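Local atomic coordinates of Cif-like 1 (Burkholderia cenocepacia, PDB entry 7JQY), a protein that probably hydrolyses epoxides, as a Cif-like member of the alpha/beta hydrolase family that crystallised as an octamer. Residues H55-T60 / G171-R176; G94-A99 / L221-E226. The protein carries 1 engineered substitution. One frame throughout, in Å; residues are numbered along the deposited sequence.

Contact 1 (H55-T60 / G171-R176); sequences HGWPQT and GLHQQR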
loop_
_atom_site.group_PDB
_atom_site.type_symbol
_atom_site.label_atom_id
_atom_site.label_comp_id
_atom_site.label_asym_id
_atom_site.label_seq_id
_atom_site.Cartn_x
_atom_site.Cartn_y
_atom_site.Cartn_z
ATOM N N HIS B 55 -28.537 14.199 -13.292
ATOM C CA HIS B 55 -27.587 13.169 -13.681
ATOM C C HIS B 55 -27.943 11.831 -13.022
ATOM O O HIS B 55 -28.911 11.708 -12.266
ATOM C CB HIS B 55 -26.181 13.584 -13.254
ATOM C CG HIS B 55 -26.025 13.622 -11.771
ATOM N ND1 HIS B 55 -25.832 12.485 -11.017
ATOM C CD2 HIS B 55 -26.101 14.648 -10.891
ATOM C CE1 HIS B 55 -25.769 12.810 -9.740
ATOM N NE2 HIS B 55 -25.931 14.118 -9.636
ATOM N N GLY B 56 -27.119 10.819 -13.279
ATOM C CA GLY B 56 -27.278 9.511 -12.685
ATOM C C GLY B 56 -25.984 9.008 -12.065
ATOM O O GLY B 56 -25.132 9.788 -11.619
ATOM N N TRP B 57 -25.866 7.673 -12.006
ATOM C CA TRP B 57 -24.687 6.965 -11.515
ATOM C C TRP B 57 -23.892 6.398 -12.684
ATOM O O TRP B 57 -24.478 5.806 -13.600
ATOM C CB TRP B 57 -25.076 5.821 -10.572
ATOM C CG TRP B 57 -23.915 5.301 -9.773
ATOM C CD1 TRP B 57 -23.571 5.655 -8.489
ATOM C CD2 TRP B 57 -22.922 4.361 -10.205
ATOM N NE1 TRP B 57 -22.433 4.988 -8.104
ATOM C CE2 TRP B 57 -22.012 4.193 -9.139
ATOM C CE3 TRP B 57 -22.708 3.650 -11.395
ATOM C CZ2 TRP B 57 -20.910 3.339 -9.225
ATOM C CZ3 TRP B 57 -21.615 2.806 -11.479
ATOM C CH2 TRP B 57 -20.729 2.659 -10.398
ATOM N N PRO B 58 -22.555 6.559 -12.699
ATOM C CA PRO B 58 -21.737 7.293 -11.730
ATOM C C PRO B 58 -21.419 8.689 -12.241
ATOM O O PRO B 58 -20.345 8.899 -12.797
ATOM C CB PRO B 58 -20.465 6.455 -11.653
ATOM C CG PRO B 58 -20.340 5.838 -13.075
ATOM C CD PRO B 58 -21.712 5.966 -13.751
ATOM N N GLN B 59 -22.331 9.635 -12.062
ATOM C CA GLN B 59 -22.215 10.931 -12.707
ATOM C C GLN B 59 -22.392 12.050 -11.688
ATOM O O GLN B 59 -22.670 11.822 -10.510
ATOM C CB GLN B 59 -23.240 11.063 -13.841
ATOM C CG GLN B 59 -23.240 9.845 -14.786
ATOM C CD GLN B 59 -24.151 10.040 -15.967
ATOM O OE1 GLN B 59 -25.349 10.314 -15.811
ATOM N NE2 GLN B 59 -23.590 9.925 -17.160
ATOM N N THR B 60 -22.175 13.271 -12.168
ATOM C CA THR B 60 -22.470 14.506 -11.466
ATOM C C THR B 60 -23.134 15.428 -12.473
ATOM O O THR B 60 -23.377 15.036 -13.621
ATOM C CB THR B 60 -21.201 15.163 -10.905
ATOM O OG1 THR B 60 -20.356 15.516 -12.002
ATOM C CG2 THR B 60 -20.463 14.245 -9.938
ATOM N N GLY B 171 -26.425 -6.417 -8.059
ATOM C CA GLY B 171 -26.116 -7.255 -6.911
ATOM C C GLY B 171 -24.983 -6.700 -6.064
ATOM O O GLY B 171 -25.128 -6.526 -4.852
ATOM N N LEU B 172 -23.834 -6.428 -6.691
ATOM C CA LEU B 172 -22.675 -5.946 -5.944
ATOM C C LEU B 172 -22.992 -4.645 -5.221
ATOM O O LEU B 172 -22.689 -4.492 -4.036
ATOM C CB LEU B 172 -21.479 -5.758 -6.879
ATOM C CG LEU B 172 -20.305 -5.010 -6.239
ATOM C CD1 LEU B 172 -19.710 -5.822 -5.100
ATOM C CD2 LEU B 172 -19.232 -4.650 -7.262
ATOM N N HIS B 173 -23.593 -3.688 -5.927
ATOM C CA HIS B 173 -23.881 -2.402 -5.312
ATOM C C HIS B 173 -24.839 -2.548 -4.144
ATOM O O HIS B 173 -24.830 -1.720 -3.229
ATOM C CB HIS B 173 -24.447 -1.440 -6.348
ATOM C CG HIS B 173 -23.435 -0.985 -7.348
ATOM N ND1 HIS B 173 -23.672 0.048 -8.226
ATOM C CD2 HIS B 173 -22.181 -1.425 -7.608
ATOM C CE1 HIS B 173 -22.609 0.223 -8.990
ATOM N NE2 HIS B 173 -21.689 -0.656 -8.633
ATOM N N GLN B 174 -25.652 -3.599 -4.136
ATOM C CA GLN B 174 -26.592 -3.780 -3.041
ATOM C C GLN B 174 -25.975 -4.476 -1.837
ATOM O O GLN B 174 -26.668 -4.642 -0.831
ATOM C CB GLN B 174 -27.825 -4.548 -3.526
ATOM C CG GLN B 174 -28.826 -3.679 -4.260
ATOM C CD GLN B 174 -29.896 -4.498 -4.973
ATOM O OE1 GLN B 174 -29.759 -5.705 -5.127
ATOM N NE2 GLN B 174 -30.948 -3.835 -5.426
ATOM N N GLN B 175 -24.699 -4.855 -1.896
ATOM C CA GLN B 175 -24.002 -5.452 -0.753
ATOM C C GLN B 175 -23.405 -4.342 0.122
ATOM O O GLN B 175 -22.344 -3.787 -0.185
ATOM C CB GLN B 175 -22.926 -6.419 -1.236
ATOM C CG GLN B 175 -23.427 -7.480 -2.221
ATOM C CD GLN B 175 -24.682 -8.192 -1.735
ATOM O OE1 GLN B 175 -24.646 -8.938 -0.753
ATOM N NE2 GLN B 175 -25.802 -7.950 -2.411
ATOM N N ARG B 176 -24.072 -4.033 1.234
ATOM C CA ARG B 176 -23.600 -2.975 2.116
ATOM C C ARG B 176 -22.226 -3.326 2.676
ATOM O O ARG B 176 -21.990 -4.455 3.113
ATOM C CB ARG B 176 -24.600 -2.745 3.253
ATOM C CG ARG B 176 -24.303 -1.491 4.108
ATOM C CD ARG B 176 -25.488 -1.090 4.968
ATOM N NE ARG B 176 -26.527 -0.395 4.212
ATOM C CZ ARG B 176 -27.698 -0.939 3.887
ATOM N NH1 ARG B 176 -27.972 -2.185 4.250
ATOM N NH2 ARG B 176 -28.595 -0.240 3.207
#

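Contact 2 (G94-A99 / L221-E226); sequences GGYDKA and LRAGFE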
loop_
_atom_site.group_PDB
_atom_site.type_symbol
_atom_site.label_atom_id
_atom_site.label_comp_id
_atom_site.label_asym_id
_atom_site.label_seq_id
_atom_site.Cartn_x
_atom_site.Cartn_y
_atom_site.Cartn_z
ATOM N N GLY B 94 -29.540 8.656 5.146
ATOM C CA GLY B 94 -30.624 8.083 4.384
ATOM C C GLY B 94 -31.314 9.073 3.470
ATOM O O GLY B 94 -30.780 10.154 3.207
ATOM N N GLY B 95 -32.529 8.738 3.033
ATOM C CA GLY B 95 -33.239 9.547 2.064
ATOM C C GLY B 95 -32.864 9.238 0.630
ATOM O O GLY B 95 -33.013 10.098 -0.245
ATOM N N TYR B 96 -32.402 8.019 0.353
ATOM C CA TYR B 96 -31.931 7.656 -0.976
ATOM C C TYR B 96 -32.963 6.880 -1.794
ATOM O O TYR B 96 -32.637 6.424 -2.894
ATOM C CB TYR B 96 -30.615 6.872 -0.877
ATOM C CG TYR B 96 -29.489 7.722 -0.329
ATOM C CD1 TYR B 96 -28.971 7.496 0.944
ATOM C CD2 TYR B 96 -28.982 8.788 -1.066
ATOM C CE1 TYR B 96 -27.961 8.277 1.447
ATOM C CE2 TYR B 96 -27.973 9.577 -0.571
ATOM C CZ TYR B 96 -27.467 9.320 0.690
ATOM O OH TYR B 96 -26.461 10.116 1.193
ATOM N N ASP B 97 -34.183 6.707 -1.284
ATOM C CA ASP B 97 -35.297 6.292 -2.133
ATOM C C ASP B 97 -35.633 7.420 -3.095
ATOM O O ASP B 97 -35.545 8.601 -2.740
ATOM C CB ASP B 97 -36.521 5.936 -1.299
ATOM C CG ASP B 97 -36.982 7.097 -0.438
ATOM O OD1 ASP B 97 -36.331 7.355 0.599
ATOM O OD2 ASP B 97 -37.965 7.768 -0.819
ATOM N N LYS B 98 -36.021 7.059 -4.320
ATOM C CA LYS B 98 -36.108 8.068 -5.370
ATOM C C LYS B 98 -37.241 9.058 -5.128
ATOM O O LYS B 98 -37.120 10.234 -5.498
ATOM C CB LYS B 98 -36.265 7.383 -6.730
ATOM C CG LYS B 98 -35.178 6.347 -7.015
ATOM C CD LYS B 98 -33.796 6.904 -6.646
ATOM C CE LYS B 98 -32.764 5.804 -6.453
ATOM N NZ LYS B 98 -33.007 4.931 -5.270
ATOM N N ALA B 99 -38.343 8.619 -4.509
ATOM C CA ALA B 99 -39.445 9.542 -4.234
ATOM C C ALA B 99 -39.000 10.654 -3.289
ATOM O O ALA B 99 -39.337 11.827 -3.490
ATOM C CB ALA B 99 -40.643 8.791 -3.656
ATOM N N LEU B 221 -18.985 6.901 -2.388
ATOM C CA LEU B 221 -19.295 5.527 -2.778
ATOM C C LEU B 221 -20.510 5.019 -2.019
ATOM O O LEU B 221 -21.459 4.492 -2.620
ATOM C CB LEU B 221 -18.097 4.616 -2.508
ATOM C CG LEU B 221 -16.914 4.598 -3.464
ATOM C CD1 LEU B 221 -15.917 3.567 -2.963
ATOM C CD2 LEU B 221 -17.363 4.262 -4.907
ATOM N N ARG B 222 -20.500 5.186 -0.689
ATOM C CA ARG B 222 -21.604 4.721 0.144
ATOM C C ARG B 222 -22.917 5.333 -0.305
ATOM O O ARG B 222 -23.906 4.623 -0.526
ATOM C CB ARG B 222 -21.349 5.072 1.620
ATOM C CG ARG B 222 -22.606 4.967 2.470
ATOM C CD ARG B 222 -22.399 5.379 3.936
ATOM N NE ARG B 222 -22.227 6.820 4.102
ATOM C CZ ARG B 222 -23.211 7.703 3.978
ATOM N NH1 ARG B 222 -24.435 7.292 3.678
ATOM N NH2 ARG B 222 -22.978 9.000 4.162
ATOM N N ALA B 223 -22.939 6.655 -0.462
ATOM C CA ALA B 223 -24.172 7.330 -0.841
ATOM C C ALA B 223 -24.644 6.866 -2.209
ATOM O O ALA B 223 -25.849 6.707 -2.438
ATOM C CB ALA B 223 -23.970 8.843 -0.838
ATOM N N GLY B 224 -23.713 6.678 -3.141
ATOM C CA GLY B 224 -24.099 6.176 -4.456
ATOM C C GLY B 224 -24.706 4.786 -4.394
ATOM O O GLY B 224 -25.733 4.523 -5.016
ATOM N N PHE B 225 -24.121 3.900 -3.581
ATOM C CA PHE B 225 -24.616 2.527 -3.504
ATOM C C PHE B 225 -25.957 2.438 -2.788
ATOM O O PHE B 225 -26.722 1.497 -3.031
ATOM C CB PHE B 225 -23.587 1.633 -2.815
ATOM C CG PHE B 225 -22.330 1.443 -3.609
ATOM C CD1 PHE B 225 -22.365 1.454 -4.996
ATOM C CD2 PHE B 225 -21.109 1.269 -2.970
ATOM C CE1 PHE B 225 -21.203 1.282 -5.737
ATOM C CE2 PHE B 225 -19.946 1.107 -3.699
ATOM C CZ PHE B 225 -19.994 1.110 -5.087
ATOM N N GLU B 226 -26.243 3.377 -1.879
ATOM C CA GLU B 226 -27.535 3.407 -1.203
ATOM C C GLU B 226 -28.683 3.726 -2.155
ATOM O O GLU B 226 -29.837 3.397 -1.853
ATOM C CB GLU B 226 -27.509 4.435 -0.066
ATOM C CG GLU B 226 -26.576 4.081 1.090
ATOM C CD GLU B 226 -27.034 2.867 1.883
ATOM O OE1 GLU B 226 -28.261 2.637 1.966
ATOM O OE2 GLU B 226 -26.173 2.141 2.423
#

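Contact 1 (H55-T60 / G171-R176)
The indole of Trp-57 lies between two unlike neighbours. Over one face sits Pro-58, whose CB is 3.4 Å above the ring plane and close to its centre; the opposite face receives His-173 in a T-shaped, edge-to-face contact. CE1 of the imidazole leads, coming within 3.4 Å of Trp-57 CH2 toward the rim of the six-membered ring. The two ring planes meet at 63°, with 4.7 Å between the centroids of the six-membered ring and the imidazole. The first torsions direct the rings at each other from opposite sides: Trp-57 swings its indole anti to its own backbone nitrogen (chi1 -165°), whereas the imidazole of His-173 is anti to its carbonyl carbon (chi1 -71°). NE2, next to CE1 on the imidazole, is hydrogen-bonded to the OH of Tyr-190 on helix 187-198.

His-55, Gly-56, Trp-57 and Pro-58 spell the HGxP motif of epoxide hydrolases, with the cis peptide before the proline that is familiar there. As in that family, the backbone N-H of Trp-57 probably lines the oxyanion hole. In this variant Trp-57 N is hydrogen-bonded to the OG of Ser-123, an engineered residue at what is probably the nucleophile elbow.

Side chains and backbone brace this turn. Gly-56 O lies nearly in the ring plane of His-55, whose ND1 donates to it at 2.9 Å, and the same oxygen accepts Gln-59 N at 2.8 Å, so two donors grip it. Gln-59 OE1 takes Gly-56 N on a lone pair at 3.1 Å and also meets Arg-122. Thr-60 CA lies 3.6 Å above the His-55 ring, over its centre. On the 171-176 side, Gln-175 folds back to place NE2 2.9 Å from Gly-171 O, with that oxygen close to its amide plane.

Contact 2 (G94-A99 / L221-E226)
The backbones draw closest at Tyr-96 and Glu-226, whose CA atoms lie 6.1 Å apart, just after Gly-95 takes backbone angles (phi 85°, psi 26°) suited to glycine. In the alpha/beta hydrolase fold this joins the turn leading into helix 98-111, N-capped by Asp-97, to helix 220-229 of the largely helical insertion between strands 140-146 and 250-255.

On the 94-99 side Tyr-96 carries nearly all of the contact, laying its ring against one turn of helix 220-229. Its phenol end meets the methyl of Ala-223, with OH 3.5 Å and CZ 3.8 Å from CB. Nearer the backbone, CD1 of the ring rests obliquely 3.5 Å from CB of Glu-226. Carbonyl oxygens lie off-centre over both faces: Ala-223 O is 4.0 Å above one, Gly-94 O 3.8 Å above the other.

The polar ends turn to other partners. The Tyr-96 hydroxyl donates to Pro-92 O, which also accepts NH1 of Arg-222, so a single carbonyl links the two side chains; Arg-222 NE makes a salt bridge to Asp-177 of a neighbouring subunit. Glu-226 starts toward the tyrosine, but a bend at chi2 (-68°) takes its carboxylate away from the ring to a salt bridge with Arg-229, a positive partner that would be expected to favour its charged form.

Lys-98, in the first turn of helix 98-111, folds back toward the preceding turn. Its NZ makes a salt bridge to Asp-234 and a hydrogen bond to Leu-227 O, and donates a 2.8 Å hydrogen bond to Tyr-96 O, in the plane of that carbonyl.

In the fold
From the N terminus, the chain first passes through 55-60, after strand 50-54, then 94-99, at the start of helix 98-111; both belong to the sheet-bearing part of the fold. After strands 117-122 and 140-146 it enters the helical insertion, where 171-176 returns to close contact 1 across 110 intervening residues and 221-226 closes contact 2 across 121. The two loops therefore cross, neither lying within the other. Both tie the insertion to the core, and their centres are 9 Å apart. Phe-225 mediates between them, its CE1 3.4 Å from His-173 CD2 and also packed against Trp-57, while a salt bridge joins Arg-176 NE to Glu-226 OE2 at 3.1 Å.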